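CDP-glucose 4,6-dehydratase (Salmonella enterica subsp. enterica serovar Typhi, PDB 1WVG) catalyses the NAD-dependent removal of water from CDP-D-glucose, giving CDP-4-dehydro-6-deoxy-D-glucose, a step in making the 3,6-dideoxy sugar of the lipopolysaccharide O-antigen. Local coordinates at residues V53-N56 / D57-E60; S74-E78 / F79-I83; F274-D277 / K278-L282; S308-N311 / M312-W316. One frame throughout, in Å; residues are numbered along the deposited sequence.

Overall arrangement
All four interactions are local, between residues a few positions apart in this Rossmann-fold enzyme; interactions 1, 2 and 4 lie where a helix ends, interaction 3 within a helix. Interactions 1 and 2 lie nearer the bound adenosine-5-diphosphoribose, with the side chains of Met59 and Ser75 about 9 and 10 Å from it. They touch where Glu60 OE2 comes 4.2 Å from Glu78 OE2; Lys37 forms a salt bridge with Glu78 and a long, weak ion pair with Glu60. Interaction 3, its centre 44 Å from that of interaction 2, has the side chain of Ile275 about 8 Å from the bound CDP-xylose. Interaction 4 stands about 17 Å from interaction 3 between nearest atoms and reaches a second subunit.

Interaction 1: residues V53-N56 / D57-E60; sequences VRLN and DLME
The carbonyl oxygen Leu55 O receives the backbone N-H of Leu58 N at 2.7 Å, the donor lying above the carbonyl plane, 57° out of it. This is the short 3-10 turn that follows the helix 49-52, whose end is a Schellman motif with Arg54, at positive phi, as the C-prime residue. Leu58 folds back over the turn at the surface: with its CG beside the backbone N (chi1 -38°), it lays CG 3.5 Å from Arg54 O, and its CD1 meets Leu55 CD2 at 4.0 Å, the two leucines crossing at about a right angle. Met59 CG rests 3.4 Å from Leu55 O. Of these three apolar residues Leu55 is the buried one, as suits a side chain packed against a helix. Asn56 and Asp57 are at the surface and bind water. Asn56 offers its ND2 to a water at 2.9 Å, and the same water gives a weak bond to Asp57 OD1. Arg54 and Asp57 run alongside each other, but Arg54 NE stays 4.2 Å from Asp57 OD2, well off the guanidinium plane, so only charge attraction links them, and the arginine is poorly ordered. Leu55 packs on Ser23 and Ser26 of helix 20-31 and on Phe50, Val53 rests on Leu343 and Ser346 of helix 342-355, and Glu60 pairs through its backbone with Val36 and Gly38 as the chain enters the parallel sheet.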
loop_
_atom_site.group_PDB
_atom_site.type_symbol
_atom_site.label_atom_id
_atom_site.label_comp_id
_atom_site.label_asym_id
_atom_site.label_seq_id
_atom_site.Cartn_x
_atom_site.Cartn_y
_atom_site.Cartn_z
ATOM N N VAL A 53 22.432 -24.067 -33.724
ATOM C CA VAL A 53 22.500 -25.416 -33.186
ATOM C C VAL A 53 21.638 -26.419 -33.932
ATOM O O VAL A 53 21.469 -27.539 -33.427
ATOM C CB VAL A 53 22.211 -25.508 -31.691
ATOM C CG1 VAL A 53 23.275 -24.789 -30.872
ATOM C CG2 VAL A 53 20.826 -24.893 -31.449
ATOM N N ARG A 54 21.111 -25.996 -35.095
ATOM C CA ARG A 54 20.264 -26.825 -35.975
ATOM C C ARG A 54 19.087 -27.423 -35.227
ATOM O O ARG A 54 18.777 -28.601 -35.420
ATOM C CB ARG A 54 21.030 -27.955 -36.731
ATOM C CG ARG A 54 22.017 -27.548 -37.850
ATOM C CD ARG A 54 22.302 -28.546 -38.996
ATOM N NE ARG A 54 22.337 -27.929 -40.349
ATOM C CZ ARG A 54 22.701 -28.457 -41.557
ATOM N NH1 ARG A 54 23.042 -29.757 -41.720
ATOM N NH2 ARG A 54 22.610 -27.687 -42.659
ATOM N N LEU A 55 18.437 -26.619 -34.363
ATOM C CA LEU A 55 17.314 -27.118 -33.571
ATOM C C LEU A 55 16.168 -27.570 -34.437
ATOM O O LEU A 55 15.403 -28.472 -34.132
ATOM C CB LEU A 55 16.789 -25.993 -32.679
ATOM C CG LEU A 55 17.220 -26.202 -31.243
ATOM C CD1 LEU A 55 16.674 -25.055 -30.411
ATOM C CD2 LEU A 55 16.699 -27.515 -30.699
ATOM N N ASN A 56 16.042 -26.894 -35.549
ATOM C CA ASN A 56 14.981 -27.212 -36.461
ATOM C C ASN A 56 15.024 -28.673 -36.816
ATOM O O ASN A 56 14.035 -29.279 -37.182
ATOM C CB ASN A 56 15.150 -26.430 -37.761
ATOM C CG ASN A 56 14.242 -26.996 -38.818
ATOM O OD1 ASN A 56 13.042 -27.121 -38.587
ATOM N ND2 ASN A 56 14.793 -27.368 -39.967
ATOM N N ASP A 57 16.184 -29.265 -36.723
ATOM C CA ASP A 57 16.236 -30.672 -37.071
ATOM C C ASP A 57 16.031 -31.601 -35.902
ATOM O O ASP A 57 16.039 -32.819 -36.078
ATOM C CB ASP A 57 17.582 -31.044 -37.719
ATOM C CG ASP A 57 17.704 -30.473 -39.102
ATOM O OD1 ASP A 57 16.748 -30.335 -39.879
ATOM O OD2 ASP A 57 18.946 -30.171 -39.366
ATOM N N LEU A 58 15.897 -31.031 -34.716
ATOM C CA LEU A 58 15.728 -31.833 -33.523
ATOM C C LEU A 58 14.358 -31.645 -32.927
ATOM O O LEU A 58 14.057 -32.174 -31.854
ATOM C CB LEU A 58 16.806 -31.494 -32.496
ATOM C CG LEU A 58 18.129 -31.232 -33.182
ATOM C CD1 LEU A 58 19.039 -30.403 -32.274
ATOM C CD2 LEU A 58 18.756 -32.580 -33.505
ATOM N N MET A 59 13.527 -30.924 -33.668
ATOM C CA MET A 59 12.206 -30.709 -33.172
ATOM C C MET A 59 11.277 -30.350 -34.277
ATOM O O MET A 59 11.722 -30.067 -35.372
ATOM C CB MET A 59 12.257 -29.556 -32.134
ATOM C CG MET A 59 12.298 -28.175 -32.760
ATOM S SD MET A 59 12.425 -26.900 -31.470
ATOM C CE MET A 59 10.690 -26.375 -31.232
ATOM N N GLU A 60 9.998 -30.341 -33.949
ATOM C CA GLU A 60 9.007 -29.973 -34.907
ATOM C C GLU A 60 8.877 -28.465 -34.809
ATOM O O GLU A 60 8.229 -27.913 -33.922
ATOM C CB GLU A 60 7.661 -30.713 -34.654
ATOM C CG GLU A 60 6.565 -30.446 -35.710
ATOM C CD GLU A 60 5.204 -31.038 -35.366
ATOM O OE1 GLU A 60 4.996 -31.829 -34.453
ATOM O OE2 GLU A 60 4.259 -30.594 -36.166
HETATM O O HOH W 1 10.819 -28.912 -38.169
HETATM O O HOH W 2 17.188 -27.448 -41.604
#

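Interaction 2: residues S74-E78 / F79-I83; sequences SSIAE and FKPEI
Helix 69-79 runs out between Ile76 and Lys80, where the backbone turns to positive phi at Lys80 and proceeds through Pro81, by a short loop, into strand 83-86 of the parallel Rossmann-fold sheet. Ile76 O is gripped twice: Lys80 N approaches at 2.8 Å nearly along the C=O axis, while Phe79 N, at 3.0 Å, stands 59° out of the carbonyl plane. Phe79 N also makes a weak bond of 3.4 Å to Ser75 O, so this one N-H is divided between the alpha and the tighter 3-10 spacing. Pro81 follows; it has no N-H to give, and instead sets its ring CD 3.5 Å from Ile76 O. The same CD meets Ile76 CG2 at 3.9 Å, the two side chains crossing at about a right angle. The methyl gets there because CG2 is anti to the backbone N, with CG1 (chi1 -58°) beside it. Both residues are buried: Ile76 packs on Leu114, Thr117 and Val121 of helix 100-121, and Pro81 on Phe13 of strand 11-15. Phe79 swings its ring away from the turn, with CG anti to the backbone N (chi1 -176°), onto Phe13, Ile35 and Lys37. Lys80, at the surface, folds its CG against Ala77 O at 3.4 Å. Glu78 forms a salt bridge with Lys37, which also donates to Ser75 O; the glutamate is poorly ordered, so the bridge is less firm. With that reservation, a lysine gathering a carboxylate and a carbonyl here would probably ease the negative character of the helix's carboxyl end.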
loop_
_atom_site.group_PDB
_atom_site.type_symbol
_atom_site.label_atom_id
_atom_site.label_comp_id
_atom_site.label_asym_id
_atom_site.label_seq_id
_atom_site.Cartn_x
_atom_site.Cartn_y
_atom_site.Cartn_z
ATOM N N SER A 74 -5.086 -24.427 -34.150
ATOM C CA SER A 74 -4.907 -25.626 -34.966
ATOM C C SER A 74 -3.628 -26.361 -34.663
ATOM O O SER A 74 -3.588 -27.585 -34.421
ATOM C CB SER A 74 -5.012 -25.301 -36.449
ATOM O OG SER A 74 -6.362 -25.027 -36.761
ATOM N N SER A 75 -2.565 -25.572 -34.680
ATOM C CA SER A 75 -1.233 -26.076 -34.400
ATOM C C SER A 75 -1.278 -26.821 -33.068
ATOM O O SER A 75 -0.875 -27.974 -32.919
ATOM C CB SER A 75 -0.287 -24.881 -34.361
ATOM O OG SER A 75 1.059 -25.262 -34.479
ATOM N N ILE A 76 -1.812 -26.148 -32.067
ATOM C CA ILE A 76 -1.920 -26.759 -30.769
ATOM C C ILE A 76 -2.778 -28.037 -30.823
ATOM O O ILE A 76 -2.423 -29.128 -30.331
ATOM C CB ILE A 76 -2.502 -25.723 -29.766
ATOM C CG1 ILE A 76 -1.651 -24.436 -29.661
ATOM C CG2 ILE A 76 -2.612 -26.417 -28.410
ATOM C CD1 ILE A 76 -1.943 -23.488 -28.473
ATOM N N ALA A 77 -3.965 -27.867 -31.401
ATOM C CA ALA A 77 -4.956 -28.939 -31.542
ATOM C C ALA A 77 -4.404 -30.247 -32.122
ATOM O O ALA A 77 -4.644 -31.344 -31.625
ATOM C CB ALA A 77 -6.102 -28.433 -32.409
ATOM N N GLU A 78 -3.643 -30.102 -33.192
ATOM C CA GLU A 78 -3.096 -31.239 -33.879
ATOM C C GLU A 78 -2.010 -31.977 -33.143
ATOM O O GLU A 78 -1.758 -33.143 -33.470
ATOM C CB GLU A 78 -2.590 -30.841 -35.270
ATOM C CG GLU A 78 -1.118 -31.232 -35.459
ATOM C CD GLU A 78 -0.450 -30.548 -36.618
ATOM O OE1 GLU A 78 -0.563 -29.351 -36.869
ATOM O OE2 GLU A 78 0.283 -31.386 -37.313
ATOM N N PHE A 79 -1.361 -31.293 -32.185
ATOM C CA PHE A 79 -0.248 -31.867 -31.416
ATOM C C PHE A 79 -0.700 -32.411 -30.073
ATOM O O PHE A 79 -0.107 -33.338 -29.490
ATOM C CB PHE A 79 0.843 -30.766 -31.246
ATOM C CG PHE A 79 2.154 -31.135 -30.569
ATOM C CD1 PHE A 79 3.020 -32.069 -31.141
ATOM C CD2 PHE A 79 2.561 -30.494 -29.397
ATOM C CE1 PHE A 79 4.238 -32.394 -30.547
ATOM C CE2 PHE A 79 3.772 -30.813 -28.782
ATOM C CZ PHE A 79 4.614 -31.758 -29.365
ATOM N N LYS A 80 -1.758 -31.782 -29.562
ATOM C CA LYS A 80 -2.278 -32.174 -28.277
ATOM C C LYS A 80 -1.170 -32.251 -27.254
ATOM O O LYS A 80 -0.914 -33.302 -26.715
ATOM C CB LYS A 80 -3.001 -33.510 -28.282
ATOM C CG LYS A 80 -3.648 -33.873 -29.613
ATOM C CD LYS A 80 -3.621 -35.380 -29.886
ATOM C CE LYS A 80 -2.733 -35.796 -31.063
ATOM N NZ LYS A 80 -1.598 -36.684 -30.718
ATOM N N PRO A 81 -0.516 -31.137 -26.949
ATOM C CA PRO A 81 0.534 -31.165 -25.934
ATOM C C PRO A 81 -0.050 -31.343 -24.531
ATOM O O PRO A 81 -1.250 -31.183 -24.268
ATOM C CB PRO A 81 1.108 -29.743 -25.957
ATOM C CG PRO A 81 -0.056 -28.845 -26.391
ATOM C CD PRO A 81 -0.961 -29.739 -27.248
ATOM N N GLU A 82 0.807 -31.627 -23.577
ATOM C CA GLU A 82 0.335 -31.739 -22.211
ATOM C C GLU A 82 0.889 -30.540 -21.433
ATOM O O GLU A 82 0.432 -30.191 -20.350
ATOM C CB GLU A 82 0.894 -33.006 -21.552
ATOM C CG GLU A 82 0.741 -34.242 -22.465
ATOM C CD GLU A 82 1.971 -35.106 -22.605
ATOM O OE1 GLU A 82 2.991 -34.772 -23.164
ATOM O OE2 GLU A 82 1.818 -36.288 -22.079
ATOM N N ILE A 83 1.920 -29.924 -22.013
ATOM C CA ILE A 83 2.657 -28.812 -21.434
ATOM C C ILE A 83 2.874 -27.702 -22.440
ATOM O O ILE A 83 3.025 -27.966 -23.623
ATOM C CB ILE A 83 3.988 -29.298 -20.907
ATOM C CG1 ILE A 83 3.748 -30.322 -19.796
ATOM C CG2 ILE A 83 4.810 -28.106 -20.422
ATOM C CD1 ILE A 83 5.055 -30.808 -19.133
#

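Interaction 3: residues F274-D277 / K278-L282; sequences FIVD and KMVTL
The phenyl ring of Phe274 has Ile275 CG1 in its plane, at an edge, and is approached obliquely by Lys278, whose CB lies 4.4 Å from Phe274 CE2. Both belong to the alpha-helix 272-283, and the pairing is that of residues one turn apart, i with i+4. Leu322 of helix 322-337 also touches the ring, so an aromatic residue suits this half-buried stripe, where it meets one helix and borders the CB of Lys278. The carboxylate of Asp277, the other flat group, accepts the indole N-H of Trp289 on its OD1. The buried face of the helix is aliphatic. Ile275 CG2 and Met279 CG lie 3.8 Å apart, side by side and pointing the same way, because the methionine places CG beside its backbone N (chi1 -77°); its bent chain then continues to Ile208 and Leu326. Val276 CG2 and Val280 CG2 come to 4.4 Å, forming a small beta-branched patch on which Trp289 rests. Val280 CG2 also packs 3.3 Å from Val276 O, the carbonyl of the previous turn, and the compact valines fill the patch beneath the indole. The backbone bonds follow the regular pattern, with Met279 N to Ile275 O at 2.8 Å and Val280 N to Val276 O at 2.8 Å. One residue further on, Thr281 N reaches Asp277 O at 3.1 Å, while the threonine hydroxyl OG1 lies 3.2 Å from that same oxygen.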
loop_
_atom_site.group_PDB
_atom_site.type_symbol
_atom_site.label_atom_id
_atom_site.label_comp_id
_atom_site.label_asym_id
_atom_site.label_seq_id
_atom_site.Cartn_x
_atom_site.Cartn_y
_atom_site.Cartn_z
ATOM N N PHE A 274 29.597 -2.036 -14.083
ATOM C CA PHE A 274 30.294 -3.158 -13.528
ATOM C C PHE A 274 30.458 -4.250 -14.554
ATOM O O PHE A 274 31.481 -4.916 -14.707
ATOM C CB PHE A 274 29.425 -3.739 -12.399
ATOM C CG PHE A 274 29.967 -5.070 -11.954
ATOM C CD1 PHE A 274 30.876 -5.131 -10.895
ATOM C CD2 PHE A 274 29.585 -6.268 -12.559
ATOM C CE1 PHE A 274 31.423 -6.342 -10.462
ATOM C CE2 PHE A 274 30.132 -7.489 -12.162
ATOM C CZ PHE A 274 31.047 -7.521 -11.107
ATOM N N ILE A 275 29.378 -4.518 -15.228
ATOM C CA ILE A 275 29.414 -5.589 -16.201
ATOM C C ILE A 275 30.391 -5.308 -17.322
ATOM O O ILE A 275 31.239 -6.142 -17.648
ATOM C CB ILE A 275 28.034 -5.921 -16.751
ATOM C CG1 ILE A 275 27.334 -6.830 -15.735
ATOM C CG2 ILE A 275 28.168 -6.662 -18.081
ATOM C CD1 ILE A 275 25.918 -6.364 -15.451
ATOM N N VAL A 276 30.247 -4.126 -17.918
ATOM C CA VAL A 276 31.129 -3.800 -19.006
ATOM C C VAL A 276 32.583 -3.835 -18.546
ATOM O O VAL A 276 33.438 -4.361 -19.242
ATOM C CB VAL A 276 30.743 -2.501 -19.668
ATOM C CG1 VAL A 276 31.046 -1.370 -18.698
ATOM C CG2 VAL A 276 31.609 -2.348 -20.915
ATOM N N ASP A 277 32.874 -3.309 -17.350
ATOM C CA ASP A 277 34.245 -3.327 -16.869
ATOM C C ASP A 277 34.779 -4.752 -16.763
ATOM O O ASP A 277 35.918 -5.130 -17.117
ATOM C CB ASP A 277 34.357 -2.555 -15.538
ATOM C CG ASP A 277 34.546 -1.071 -15.710
ATOM O OD1 ASP A 277 34.739 -0.533 -16.782
ATOM O OD2 ASP A 277 34.432 -0.404 -14.600
ATOM N N LYS A 278 33.917 -5.597 -16.257
ATOM C CA LYS A 278 34.320 -6.981 -16.084
ATOM C C LYS A 278 34.575 -7.705 -17.425
ATOM O O LYS A 278 35.549 -8.476 -17.636
ATOM C CB LYS A 278 33.280 -7.679 -15.209
ATOM C CG LYS A 278 33.789 -9.027 -14.704
ATOM C CD LYS A 278 35.165 -8.966 -14.044
ATOM C CE LYS A 278 35.186 -9.481 -12.609
ATOM N NZ LYS A 278 35.932 -8.616 -11.682
ATOM N N MET A 279 33.619 -7.444 -18.314
ATOM C CA MET A 279 33.622 -7.980 -19.652
ATOM C C MET A 279 34.934 -7.569 -20.358
ATOM O O MET A 279 35.642 -8.404 -20.943
ATOM C CB MET A 279 32.339 -7.513 -20.385
ATOM C CG MET A 279 31.079 -8.292 -19.955
ATOM S SD MET A 279 31.208 -10.074 -20.379
ATOM C CE MET A 279 30.548 -9.998 -22.070
ATOM N N VAL A 280 35.289 -6.267 -20.263
ATOM C CA VAL A 280 36.529 -5.728 -20.840
ATOM C C VAL A 280 37.694 -6.608 -20.397
ATOM O O VAL A 280 38.532 -7.121 -21.153
ATOM C CB VAL A 280 36.749 -4.273 -20.383
ATOM C CG1 VAL A 280 38.235 -3.904 -20.373
ATOM C CG2 VAL A 280 35.889 -3.264 -21.178
ATOM N N THR A 281 37.694 -6.814 -19.100
ATOM C CA THR A 281 38.692 -7.621 -18.476
ATOM C C THR A 281 38.693 -9.068 -18.967
ATOM O O THR A 281 39.744 -9.642 -19.248
ATOM C CB THR A 281 38.398 -7.544 -16.978
ATOM O OG1 THR A 281 38.832 -6.287 -16.500
ATOM C CG2 THR A 281 39.061 -8.705 -16.252
ATOM N N LEU A 282 37.496 -9.657 -19.034
ATOM C CA LEU A 282 37.320 -11.018 -19.450
ATOM C C LEU A 282 37.767 -11.227 -20.872
ATOM O O LEU A 282 38.351 -12.252 -21.210
ATOM C CB LEU A 282 35.815 -11.271 -19.374
ATOM C CG LEU A 282 35.449 -11.651 -17.956
ATOM C CD1 LEU A 282 33.989 -12.100 -17.918
ATOM C CD2 LEU A 282 36.322 -12.830 -17.547
#

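Interaction 4: residues S308-N311 / M312-W316; sequences SKAN and MQLGW
Two backbone donors share the carbonyl oxygen Ala310 O: Leu314 N at 3.0 Å and Trp316 N at 3.0 Å, arriving from opposite faces of its plane. The second bond spans six residues. One residue earlier, Gln313 N meets Lys309 O at 2.7 Å. The side-chain hydrogen bond is from Asn311: with CG beside the backbone N (chi1 -60°), its ND2 reaches Trp316 O at 2.6 Å, an N-H for a carbonyl past the helix; the oxygen lies in the amide plane, which fixes the amide's rotation. Apolar contacts follow the buried side, Ala310 CB meeting Trp316 CE3 at 4.1 Å and Leu314 CD1 at 4.2 Å; a small methyl leaves room for the indole, whose NE1 bonds to Ser240. At the surface, Lys309 lies obliquely across Gln313 and its CG touches Gln313 NE2 at 3.6 Å, while NZ forms a salt bridge with Glu258. Toward the second subunit, Ser308 OG bonds to that subunit's Lys304 and Met312 packs on its Val142. Gly315, first to leave helical angles, has the positive phi often seen for glycine after a helix; a pi-type turn at 312-314 precedes it, and Asn311 ties the turn to Trp316.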
loop_
_atom_site.group_PDB
_atom_site.type_symbol
_atom_site.label_atom_id
_atom_site.label_comp_id
_atom_site.label_asym_id
_atom_site.label_seq_id
_atom_site.Cartn_x
_atom_site.Cartn_y
_atom_site.Cartn_z
ATOM N N SER A 308 12.199 -14.482 -2.767
ATOM C CA SER A 308 11.933 -15.328 -1.603
ATOM C C SER A 308 10.803 -16.330 -1.851
ATOM O O SER A 308 10.858 -17.431 -1.357
ATOM C CB SER A 308 11.570 -14.494 -0.372
ATOM O OG SER A 308 12.673 -13.702 -0.067
ATOM N N LYS A 309 9.763 -15.974 -2.614
ATOM C CA LYS A 309 8.664 -16.903 -2.855
ATOM C C LYS A 309 9.083 -18.188 -3.570
ATOM O O LYS A 309 8.722 -19.316 -3.195
ATOM C CB LYS A 309 7.482 -16.197 -3.515
ATOM C CG LYS A 309 6.218 -17.013 -3.758
ATOM C CD LYS A 309 5.273 -16.238 -4.695
ATOM C CE LYS A 309 3.971 -16.947 -5.016
ATOM N NZ LYS A 309 2.966 -16.079 -5.669
ATOM N N ALA A 310 9.855 -18.040 -4.632
ATOM C CA ALA A 310 10.335 -19.242 -5.326
ATOM C C ALA A 310 11.335 -19.953 -4.418
ATOM O O ALA A 310 11.373 -21.194 -4.357
ATOM C CB ALA A 310 11.061 -18.897 -6.617
ATOM N N ASN A 311 12.185 -19.188 -3.699
ATOM C CA ASN A 311 13.147 -19.856 -2.862
ATOM C C ASN A 311 12.459 -20.748 -1.852
ATOM O O ASN A 311 12.774 -21.940 -1.734
ATOM C CB ASN A 311 14.051 -18.889 -2.113
ATOM C CG ASN A 311 14.850 -17.991 -3.024
ATOM O OD1 ASN A 311 15.203 -16.863 -2.624
ATOM N ND2 ASN A 311 15.164 -18.473 -4.234
ATOM N N MET A 312 11.530 -20.151 -1.112
ATOM C CA MET A 312 10.788 -20.885 -0.086
ATOM C C MET A 312 9.771 -21.842 -0.635
ATOM O O MET A 312 9.704 -22.986 -0.244
ATOM C CB MET A 312 9.847 -20.049 0.789
ATOM C CG MET A 312 10.256 -18.643 1.085
ATOM S SD MET A 312 11.979 -18.477 1.553
ATOM C CE MET A 312 11.821 -16.956 2.538
ATOM N N GLN A 313 8.906 -21.318 -1.467
ATOM C CA GLN A 313 7.812 -22.106 -1.996
ATOM C C GLN A 313 8.079 -23.201 -3.048
ATOM O O GLN A 313 7.402 -24.246 -3.024
ATOM C CB GLN A 313 6.494 -21.293 -2.190
ATOM C CG GLN A 313 6.185 -20.356 -1.009
ATOM C CD GLN A 313 4.959 -19.457 -1.192
ATOM O OE1 GLN A 313 4.687 -18.566 -0.367
ATOM N NE2 GLN A 313 4.210 -19.666 -2.274
ATOM N N LEU A 314 9.020 -22.962 -3.969
ATOM C CA LEU A 314 9.335 -23.945 -4.999
ATOM C C LEU A 314 10.622 -24.627 -4.623
ATOM O O LEU A 314 10.981 -25.667 -5.202
ATOM C CB LEU A 314 9.581 -23.270 -6.378
ATOM C CG LEU A 314 8.306 -22.837 -7.094
ATOM C CD1 LEU A 314 8.659 -21.936 -8.262
ATOM C CD2 LEU A 314 7.544 -24.069 -7.589
ATOM N N GLY A 315 11.302 -23.980 -3.663
ATOM C CA GLY A 315 12.604 -24.358 -3.144
ATOM C C GLY A 315 13.624 -24.178 -4.272
ATOM O O GLY A 315 14.556 -24.946 -4.416
ATOM N N TRP A 316 13.442 -23.157 -5.115
ATOM C CA TRP A 316 14.352 -22.942 -6.232
ATOM C C TRP A 316 15.416 -21.900 -5.919
ATOM O O TRP A 316 15.119 -20.850 -5.370
ATOM C CB TRP A 316 13.532 -22.531 -7.499
ATOM C CG TRP A 316 14.351 -22.027 -8.663
ATOM C CD1 TRP A 316 14.757 -22.740 -9.765
ATOM C CD2 TRP A 316 14.893 -20.703 -8.827
ATOM N NE1 TRP A 316 15.502 -21.954 -10.602
ATOM C CE2 TRP A 316 15.592 -20.698 -10.058
ATOM C CE3 TRP A 316 14.814 -19.536 -8.063
ATOM C CZ2 TRP A 316 16.224 -19.560 -10.523
ATOM C CZ3 TRP A 316 15.433 -18.414 -8.534
ATOM C CH2 TRP A 316 16.131 -18.438 -9.735
#